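Local coordinates for protein HTPA Reductase (Selaginella moellendorffii, PDB 5U5N) that probably catalyses the NAD(P)H-dependent reduction of 4-hydroxy-tetrahydrodipicolinate to tetrahydrodipicolinate, a step of lysine biosynthesis by the diaminopimelate pathway, at residues V75-Y80 against E91-Q96; T219-S224 against F230-H235. All coordinates share one frame; numbering follows the deposited sequence.

Contact 1 (V75-Y80 against E91-Q96)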
ATOM      1  N   VAL A  75      18.473   1.584  31.570  1.00 31.59           N
ATOM      2  CA  VAL A  75      18.580   2.585  30.536  1.00 30.27           C
ATOM      3  C   VAL A  75      18.782   1.966  29.150  1.00 29.31           C
ATOM      4  O   VAL A  75      19.462   0.948  29.011  1.00 30.02           O
ATOM      5  CB  VAL A  75      19.724   3.584  30.810  1.00 31.13           C
ATOM      6  CG1 VAL A  75      21.070   2.897  30.734  1.00 32.37           C
ATOM      7  CG2 VAL A  75      19.647   4.763  29.849  1.00 30.16           C
ATOM      8  N   ILE A  76      18.155   2.596  28.159  1.00 27.85           N
ATOM      9  CA  ILE A  76      18.398   2.335  26.762  1.00 27.35           C
ATOM     10  C   ILE A  76      18.950   3.609  26.211  1.00 27.11           C
ATOM     11  O   ILE A  76      18.391   4.663  26.455  1.00 26.46           O
ATOM     12  CB  ILE A  76      17.062   1.998  26.025  1.00 26.49           C
ATOM     13  CG1 ILE A  76      16.589   0.622  26.459  1.00 26.72           C
ATOM     14  CG2 ILE A  76      17.253   2.071  24.508  1.00 26.28           C
ATOM     15  CD1 ILE A  76      15.201   0.245  26.002  1.00 26.49           C
ATOM     16  N   VAL A  77      20.004   3.509  25.440  1.00 27.84           N
ATOM     17  CA  VAL A  77      20.625   4.668  24.818  1.00 28.26           C
ATOM     18  C   VAL A  77      20.039   4.887  23.421  1.00 27.72           C
ATOM     19  O   VAL A  77      19.870   3.945  22.673  1.00 27.67           O
ATOM     20  CB  VAL A  77      22.140   4.496  24.715  1.00 29.89           C
ATOM     21  CG1 VAL A  77      22.765   5.656  23.960  1.00 30.44           C
ATOM     22  CG2 VAL A  77      22.766   4.355  26.103  1.00 30.94           C
ATOM     23  N   VAL A  78      19.732   6.140  23.105  1.00 27.32           N
ATOM     24  CA  VAL A  78      19.379   6.566  21.776  1.00 27.31           C
ATOM     25  C   VAL A  78      20.507   7.423  21.227  1.00 28.35           C
ATOM     26  O   VAL A  78      20.830   8.467  21.841  1.00 28.54           O
ATOM     27  CB  VAL A  78      18.111   7.408  21.835  1.00 26.92           C
ATOM     28  CG1 VAL A  78      17.805   7.988  20.474  1.00 27.33           C
ATOM     29  CG2 VAL A  78      16.936   6.538  22.304  1.00 26.51           C
ATOM     30  N   ASP A  79      21.122   6.975  20.119  1.00 29.03           N
ATOM     31  CA  ASP A  79      22.245   7.637  19.485  1.00 30.17           C
ATOM     32  C   ASP A  79      21.842   8.336  18.185  1.00 30.41           C
ATOM     33  O   ASP A  79      21.536   7.670  17.195  1.00 30.77           O
ATOM     34  CB  ASP A  79      23.362   6.626  19.226  1.00 31.77           C
ATOM     35  CG  ASP A  79      24.686   7.277  18.876  1.00 33.61           C
ATOM     36  OD1 ASP A  79      24.796   7.799  17.763  1.00 34.44           O
ATOM     37  OD2 ASP A  79      25.645   7.275  19.728  1.00 34.73           O
ATOM     38  N   TYR A  80      21.805   9.675  18.235  1.00 30.15           N
ATOM     39  CA  TYR A  80      21.798  10.551  17.077  1.00 30.89           C
ATOM     40  C   TYR A  80      22.968  11.529  17.215  1.00 31.80           C
ATOM     41  O   TYR A  80      22.827  12.643  17.764  1.00 31.19           O
ATOM     42  CB  TYR A  80      20.501  11.338  16.962  1.00 30.19           C
ATOM     43  CG  TYR A  80      19.350  10.539  16.431  1.00 30.17           C
ATOM     44  CD1 TYR A  80      19.122  10.437  15.057  1.00 31.55           C
ATOM     45  CD2 TYR A  80      18.459   9.906  17.296  1.00 29.23           C
ATOM     46  CE1 TYR A  80      18.033   9.722  14.540  1.00 31.87           C
ATOM     47  CE2 TYR A  80      17.364   9.183  16.797  1.00 29.55           C
ATOM     48  CZ  TYR A  80      17.156   9.093  15.419  1.00 30.84           C
ATOM     49  OH  TYR A  80      16.068   8.361  14.943  1.00 31.73           O
ATOM     50  N   GLU A  91      30.692   0.537  19.485  1.00 50.27           N
ATOM     51  CA  GLU A  91      31.606  -0.329  20.210  1.00 53.12           C
ATOM     52  C   GLU A  91      31.609  -0.005  21.681  1.00 52.13           C
ATOM     53  O   GLU A  91      31.673  -0.902  22.507  1.00 52.96           O
ATOM     54  CB  GLU A  91      32.990  -0.261  19.634  1.00 57.51           C
ATOM     55  CG  GLU A  91      33.057  -0.952  18.300  1.00 59.50           C
ATOM     56  CD  GLU A  91      34.232  -0.465  17.470  1.00 63.40           C
ATOM     57  OE1 GLU A  91      35.380  -0.438  17.980  1.00 66.71           O
ATOM     58  OE2 GLU A  91      34.017  -0.119  16.278  1.00 63.72           O
ATOM     59  N   PHE A  92      31.486   1.274  22.011  1.00 50.53           N
ATOM     60  CA  PHE A  92      31.411   1.669  23.395  1.00 49.71           C
ATOM     61  C   PHE A  92      30.144   1.094  24.052  1.00 46.71           C
ATOM     62  O   PHE A  92      30.230   0.481  25.110  1.00 47.34           O
ATOM     63  CB  PHE A  92      31.470   3.178  23.529  1.00 48.84           C
ATOM     64  CG  PHE A  92      31.407   3.639  24.934  1.00 48.61           C
ATOM     65  CD1 PHE A  92      32.477   3.416  25.791  1.00 51.79           C
ATOM     66  CD2 PHE A  92      30.272   4.266  25.428  1.00 45.73           C
ATOM     67  CE1 PHE A  92      32.430   3.816  27.104  1.00 51.89           C
ATOM     68  CE2 PHE A  92      30.238   4.676  26.760  1.00 45.85           C
ATOM     69  CZ  PHE A  92      31.323   4.453  27.592  1.00 48.95           C
ATOM     70  N   TYR A  93      28.986   1.249  23.415  1.00 43.72           N
ATOM     71  CA  TYR A  93      27.745   0.714  23.984  1.00 41.18           C
ATOM     72  C   TYR A  93      27.810  -0.786  24.182  1.00 42.04           C
ATOM     73  O   TYR A  93      27.422  -1.278  25.243  1.00 41.65           O
ATOM     74  CB  TYR A  93      26.510   1.079  23.139  1.00 38.80           C
ATOM     75  CG  TYR A  93      26.332   2.564  22.906  1.00 37.86           C
ATOM     76  CD1 TYR A  93      26.699   3.515  23.883  1.00 38.13           C
ATOM     77  CD2 TYR A  93      25.823   3.025  21.703  1.00 37.16           C
ATOM     78  CE1 TYR A  93      26.536   4.872  23.662  1.00 37.34           C
ATOM     79  CE2 TYR A  93      25.662   4.375  21.468  1.00 36.45           C
ATOM     80  CZ  TYR A  93      26.013   5.293  22.448  1.00 36.52           C
ATOM     81  OH  TYR A  93      25.836   6.632  22.187  1.00 36.03           O
ATOM     82  N   CYS A  94      28.319  -1.509  23.181  1.00 43.47           N
ATOM     83  CA  CYS A  94      28.389  -2.977  23.266  1.00 44.69           C
ATOM     84  C   CYS A  94      29.367  -3.487  24.333  1.00 47.26           C
ATOM     85  O   CYS A  94      29.072  -4.468  25.009  1.00 47.33           O
ATOM     86  CB  CYS A  94      28.743  -3.585  21.910  1.00 46.41           C
ATOM     87  SG  CYS A  94      27.482  -3.382  20.658  1.00 43.83           S
ATOM     88  N   LYS A  95      30.514  -2.824  24.488  1.00 49.55           N
ATOM     89  CA  LYS A  95      31.479  -3.178  25.535  1.00 52.65           C
ATOM     90  C   LYS A  95      30.868  -3.043  26.939  1.00 51.20           C
ATOM     91  O   LYS A  95      31.051  -3.910  27.775  1.00 52.86           O
ATOM     92  CB  LYS A  95      32.743  -2.322  25.417  1.00 55.50           C
ATOM     93  CG  LYS A  95      33.622  -2.443  26.637  1.00 58.65           C
ATOM     94  CD  LYS A  95      34.982  -1.787  26.498  1.00 62.39           C
ATOM     95  CE  LYS A  95      35.695  -1.848  27.832  1.00 65.35           C
ATOM     96  NZ  LYS A  95      37.140  -1.585  27.649  1.00 70.18           N
ATOM     97  N   GLN A  96      30.132  -1.958  27.155  1.00 48.50           N
ATOM     98  CA  GLN A  96      29.441  -1.643  28.427  1.00 47.18           C
ATOM     99  C   GLN A  96      28.098  -2.376  28.648  1.00 44.76           C
ATOM    100  O   GLN A  96      27.444  -2.167  29.670  1.00 43.86           O
ATOM    101  CB  GLN A  96      29.152  -0.121  28.508  1.00 45.48           C
ATOM    102  CG  GLN A  96      30.353   0.815  28.348  1.00 47.81           C
ATOM    103  CD  GLN A  96      31.213   0.944  29.593  1.00 50.58           C
ATOM    104  OE1 GLN A  96      30.746   0.743  30.708  1.00 50.33           O
ATOM    105  NE2 GLN A  96      32.490   1.256  29.396  1.00 53.91           N
TER

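Contact 2 (T219-S224 against F230-H235)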
ATOM      1  N   THR A 219       6.050  11.664  -4.703  1.00 34.50           N
ATOM      2  CA  THR A 219       4.848  11.424  -5.497  1.00 34.62           C
ATOM      3  C   THR A 219       5.185  10.383  -6.565  1.00 34.88           C
ATOM      4  O   THR A 219       6.136  10.573  -7.345  1.00 35.88           O
ATOM      5  CB  THR A 219       4.384  12.703  -6.220  1.00 35.97           C
ATOM      6  OG1 THR A 219       4.058  13.714  -5.262  1.00 36.24           O
ATOM      7  CG2 THR A 219       3.130  12.435  -7.072  1.00 36.02           C
ATOM      8  N   TYR A 220       4.417   9.297  -6.605  1.00 34.15           N
ATOM      9  CA  TYR A 220       4.532   8.246  -7.600  1.00 34.67           C
ATOM     10  C   TYR A 220       3.207   8.206  -8.386  1.00 34.97           C
ATOM     11  O   TYR A 220       2.123   8.067  -7.774  1.00 34.42           O
ATOM     12  CB  TYR A 220       4.772   6.891  -6.933  1.00 34.05           C
ATOM     13  CG  TYR A 220       5.846   6.882  -5.870  1.00 33.85           C
ATOM     14  CD1 TYR A 220       5.582   7.285  -4.568  1.00 33.01           C
ATOM     15  CD2 TYR A 220       7.150   6.470  -6.171  1.00 34.72           C
ATOM     16  CE1 TYR A 220       6.582   7.285  -3.596  1.00 32.85           C
ATOM     17  CE2 TYR A 220       8.157   6.474  -5.199  1.00 34.45           C
ATOM     18  CZ  TYR A 220       7.856   6.877  -3.927  1.00 33.49           C
ATOM     19  OH  TYR A 220       8.833   6.879  -2.981  1.00 33.68           O
ATOM     20  N   LYS A 221       3.280   8.377  -9.706  1.00 36.07           N
ATOM     21  CA  LYS A 221       2.084   8.292 -10.543  1.00 36.66           C
ATOM     22  C   LYS A 221       2.217   7.158 -11.538  1.00 37.13           C
ATOM     23  O   LYS A 221       3.233   7.034 -12.210  1.00 37.83           O
ATOM     24  CB  LYS A 221       1.843   9.562 -11.319  1.00 38.01           C
ATOM     25  CG  LYS A 221       2.086  10.820 -10.543  1.00 38.18           C
ATOM     26  CD  LYS A 221       1.668  12.006 -11.394  1.00 39.82           C
ATOM     27  CE  LYS A 221       2.021  13.346 -10.753  1.00 40.52           C
ATOM     28  NZ  LYS A 221       0.948  14.342 -11.127  1.00 41.57           N
ATOM     29  N   ILE A 222       1.161   6.361 -11.638  1.00 36.75           N
ATOM     30  CA  ILE A 222       1.137   5.164 -12.459  1.00 37.45           C
ATOM     31  C   ILE A 222      -0.119   5.233 -13.341  1.00 37.98           C
ATOM     32  O   ILE A 222      -1.247   5.270 -12.814  1.00 37.21           O
ATOM     33  CB  ILE A 222       1.116   3.885 -11.596  1.00 36.99           C
ATOM     34  CG1 ILE A 222       2.078   3.962 -10.404  1.00 36.13           C
ATOM     35  CG2 ILE A 222       1.505   2.685 -12.431  1.00 38.40           C
ATOM     36  CD1 ILE A 222       2.014   2.753  -9.481  1.00 35.66           C
ATOM     37  N   ILE A 223       0.080   5.253 -14.665  1.00 39.13           N
ATOM     38  CA  ILE A 223      -0.982   5.507 -15.624  1.00 39.83           C
ATOM     39  C   ILE A 223      -1.059   4.377 -16.667  1.00 40.92           C
ATOM     40  O   ILE A 223      -0.041   3.944 -17.190  1.00 41.63           O
ATOM     41  CB  ILE A 223      -0.757   6.851 -16.350  1.00 40.66           C
ATOM     42  CG1 ILE A 223      -0.657   8.002 -15.359  1.00 39.82           C
ATOM     43  CG2 ILE A 223      -1.904   7.145 -17.335  1.00 41.48           C
ATOM     44  CD1 ILE A 223       0.108   9.195 -15.919  1.00 40.94           C
ATOM     45  N   SER A 224      -2.280   3.919 -16.965  1.00 40.99           N
ATOM     46  CA  SER A 224      -2.487   2.834 -17.943  1.00 42.41           C
ATOM     47  C   SER A 224      -2.133   3.260 -19.376  1.00 43.87           C
ATOM     48  O   SER A 224      -2.155   4.454 -19.669  1.00 43.61           O
ATOM     49  CB  SER A 224      -3.941   2.381 -17.930  1.00 42.65           C
ATOM     50  OG  SER A 224      -4.776   3.479 -18.268  1.00 42.51           O
ATOM     51  N   PHE A 230      -5.448   6.014 -13.439  1.00 38.54           N
ATOM     52  CA  PHE A 230      -4.443   6.830 -12.772  1.00 37.85           C
ATOM     53  C   PHE A 230      -4.365   6.391 -11.302  1.00 36.91           C
ATOM     54  O   PHE A 230      -5.382   6.446 -10.575  1.00 36.44           O
ATOM     55  CB  PHE A 230      -4.840   8.304 -12.899  1.00 38.12           C
ATOM     56  CG  PHE A 230      -3.923   9.273 -12.171  1.00 37.59           C
ATOM     57  CD1 PHE A 230      -2.746   9.682 -12.739  1.00 38.08           C
ATOM     58  CD2 PHE A 230      -4.295   9.813 -10.942  1.00 36.94           C
ATOM     59  CE1 PHE A 230      -1.912  10.604 -12.084  1.00 37.97           C
ATOM     60  CE2 PHE A 230      -3.485  10.730 -10.268  1.00 36.74           C
ATOM     61  CZ  PHE A 230      -2.287  11.122 -10.841  1.00 37.27           C
ATOM     62  N   PHE A 231      -3.177   5.943 -10.888  1.00 36.57           N
ATOM     63  CA  PHE A 231      -2.836   5.706  -9.484  1.00 35.90           C
ATOM     64  C   PHE A 231      -1.825   6.748  -9.044  1.00 35.56           C
ATOM     65  O   PHE A 231      -0.883   7.064  -9.777  1.00 35.95           O
ATOM     66  CB  PHE A 231      -2.188   4.348  -9.262  1.00 35.97           C
ATOM     67  CG  PHE A 231      -3.132   3.192  -9.345  1.00 36.71           C
ATOM     68  CD1 PHE A 231      -3.477   2.642 -10.575  1.00 37.94           C
ATOM     69  CD2 PHE A 231      -3.605   2.588  -8.188  1.00 36.47           C
ATOM     70  CE1 PHE A 231      -4.319   1.557 -10.656  1.00 38.98           C
ATOM     71  CE2 PHE A 231      -4.470   1.491  -8.280  1.00 37.58           C
ATOM     72  CZ  PHE A 231      -4.827   0.990  -9.508  1.00 38.73           C
ATOM     73  N   GLU A 232      -2.027   7.277  -7.852  1.00 35.26           N
ATOM     74  CA  GLU A 232      -1.093   8.224  -7.287  1.00 35.36           C
ATOM     75  C   GLU A 232      -0.864   7.882  -5.809  1.00 34.47           C
ATOM     76  O   GLU A 232      -1.830   7.696  -5.062  1.00 33.90           O
ATOM     77  CB  GLU A 232      -1.575   9.646  -7.501  1.00 36.32           C
ATOM     78  CG  GLU A 232      -0.601  10.719  -6.981  1.00 37.01           C
ATOM     79  CD  GLU A 232      -1.143  12.121  -7.128  1.00 38.47           C
ATOM     80  OE1 GLU A 232      -2.104  12.484  -6.391  1.00 39.22           O
ATOM     81  OE2 GLU A 232      -0.662  12.824  -8.047  1.00 39.95           O
ATOM     82  N   PHE A 233       0.415   7.785  -5.416  1.00 34.14           N
ATOM     83  CA  PHE A 233       0.789   7.568  -4.037  1.00 33.38           C
ATOM     84  C   PHE A 233       1.748   8.678  -3.625  1.00 33.11           C
ATOM     85  O   PHE A 233       2.683   8.991  -4.369  1.00 33.24           O
ATOM     86  CB  PHE A 233       1.478   6.227  -3.795  1.00 33.77           C
ATOM     87  CG  PHE A 233       0.797   5.068  -4.401  1.00 34.97           C
ATOM     88  CD1 PHE A 233      -0.528   4.784  -4.131  1.00 35.53           C
ATOM     89  CD2 PHE A 233       1.487   4.230  -5.248  1.00 36.07           C
ATOM     90  CE1 PHE A 233      -1.162   3.722  -4.748  1.00 36.58           C
ATOM     91  CE2 PHE A 233       0.860   3.173  -5.873  1.00 36.94           C
ATOM     92  CZ  PHE A 233      -0.460   2.909  -5.622  1.00 37.20           C
ATOM     93  N   LYS A 234       1.481   9.273  -2.462  1.00 32.43           N
ATOM     94  CA  LYS A 234       2.311  10.294  -1.868  1.00 32.63           C
ATOM     95  C   LYS A 234       2.660   9.961  -0.433  1.00 31.63           C
ATOM     96  O   LYS A 234       1.797   9.481   0.322  1.00 31.36           O
ATOM     97  CB  LYS A 234       1.596  11.627  -1.807  1.00 33.66           C
ATOM     98  CG  LYS A 234       1.428  12.306  -3.123  1.00 34.94           C
ATOM     99  CD  LYS A 234       0.809  13.676  -2.939  1.00 36.20           C
ATOM    100  CE  LYS A 234       0.681  14.316  -4.303  1.00 37.65           C
ATOM    101  NZ  LYS A 234      -0.204  15.512  -4.221  1.00 39.10           N
ATOM    102  N   HIS A 235       3.894  10.285  -0.059  1.00 31.18           N
ATOM    103  CA  HIS A 235       4.280  10.340   1.330  1.00 30.45           C
ATOM    104  C   HIS A 235       5.178  11.562   1.535  1.00 31.10           C
ATOM    105  O   HIS A 235       6.192  11.708   0.874  1.00 31.36           O
ATOM    106  CB  HIS A 235       4.855   9.009   1.821  1.00 29.58           C
ATOM    107  CG  HIS A 235       6.045   8.511   1.060  1.00 29.79           C
ATOM    108  ND1 HIS A 235       7.334   8.823   1.417  1.00 29.87           N
ATOM    109  CD2 HIS A 235       6.141   7.622   0.041  1.00 29.90           C
ATOM    110  CE1 HIS A 235       8.176   8.222   0.592  1.00 30.40           C
ATOM    111  NE2 HIS A 235       7.475   7.479  -0.254  1.00 30.41           N
TER

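Contact 1 (V75-Y80 against E91-Q96)
In the Rossmann-type nucleotide-binding half of the protein, within the beta-alpha-beta unit of strand 76-79, helix 86-95 and strand 100-102, Tyr93 links the helix to the first of these strands, its ring reaching Val77 and Asp79. The two backbones stay well apart, with the CA atoms of Val77 and Tyr93 8.2 Å from each other, and a tyrosine is long enough to bridge that gap and still carry a polar group at its end. With CG anti to its carbonyl carbon (chi1 -56°), the ring projects from the helix toward the strand. Val77 CG1 lies over one face in a CH-pi contact, 4.0 Å from the ring centroid, and comes within 3.6 Å of CZ of Tyr93. A compact branched residue suits a buried strand position that must fit beneath a ring. Asp79, two residues on and therefore on the same side of the strand, meets the ring at its edge, its carboxylate turned 66° from the ring plane. OD1 of Asp79 is hydrogen-bonded to the hydroxyls of Thr81 and Thr104, while Asn89, an NAD-binding residue, donates through ND2 to OD2; the buried carboxylate is thus held at both oxygens. These bonds should restrict its rotation beside the cofactor, which lies about 5 Å from the Asp79 side chain at the nearest atoms. The Tyr93 hydroxyl donates to the anti lone pair of Asp79 OD2, in a short hydrogen bond of 2.5 Å from OH to OD2.

Contact 2 (T219-S224 against F230-H235)
Ile222 and Phe233 meet in the apolar centre of this antiparallel beta hairpin, CD1 of Ile222 lying 3.8 Å from CE2 of Phe233. Beside them, on the same face, Ile222 and Phe231 touch through their CB atoms; helix 171-182 packs on Ile222 and helix 131-146 on Phe233, so bulky apolar residues suit this side. Tyr220 with Phe233 and Ile222 with Phe231 are the hydrogen-bonded pairs, and the bond from Phe231 N to Ile222 O, 2.8 Å long, is nearly straight at 175°. On the other face, Phe230 turns its ring toward the neighbouring strand, its CG standing anti to the backbone N (chi1 176°). CD1 on the edge of that Phe230 ring meets CG1 of Ile223 at 3.7 Å, and CE1 the aliphatic CD of Lys221, which offers methylenes below its charge. Beyond them Lys221 and Glu232 run side by side into a long salt bridge, NZ of Lys221 to OE2 of Glu232 3.8 Å. Strand 229-238 continues the sheet into the second subunit through antiparallel pairing. Back on the apolar face, a hydrogen bond of 3.1 Å joins Tyr220 OH and NE2 of His235. A phenylalanine here would keep the Tyr220 ring but lack the hydroxyl, and the buried imidazole would probably be less fixed in its rotation. The two rings meet rim to rim, their planes 30° apart, with CE1 of Tyr220 3.5 Å from NE2 of His235.

From the N terminus the chain first lays down strand 7-10 and helix 15-27 of the nucleotide-binding half, then reaches contact 1, where ten residues separate segments 75-80 and 91-96 and the loop closes between a strand and the helix that follows it. That loop is complete before contact 2 opens in the C-terminal half, so the two neither nest nor cross. Contact 2 closes a shorter loop of five residues at the hairpin turn, in a mixed sheet. Their centres lie 41 Å apart, on opposite sides of the chain's centre: contact 1 ties the parallel sheet to a covering helix near the cofactor, while contact 2 pairs strand 215-223 with strand 229-238, the one that carries the sheet into the second subunit.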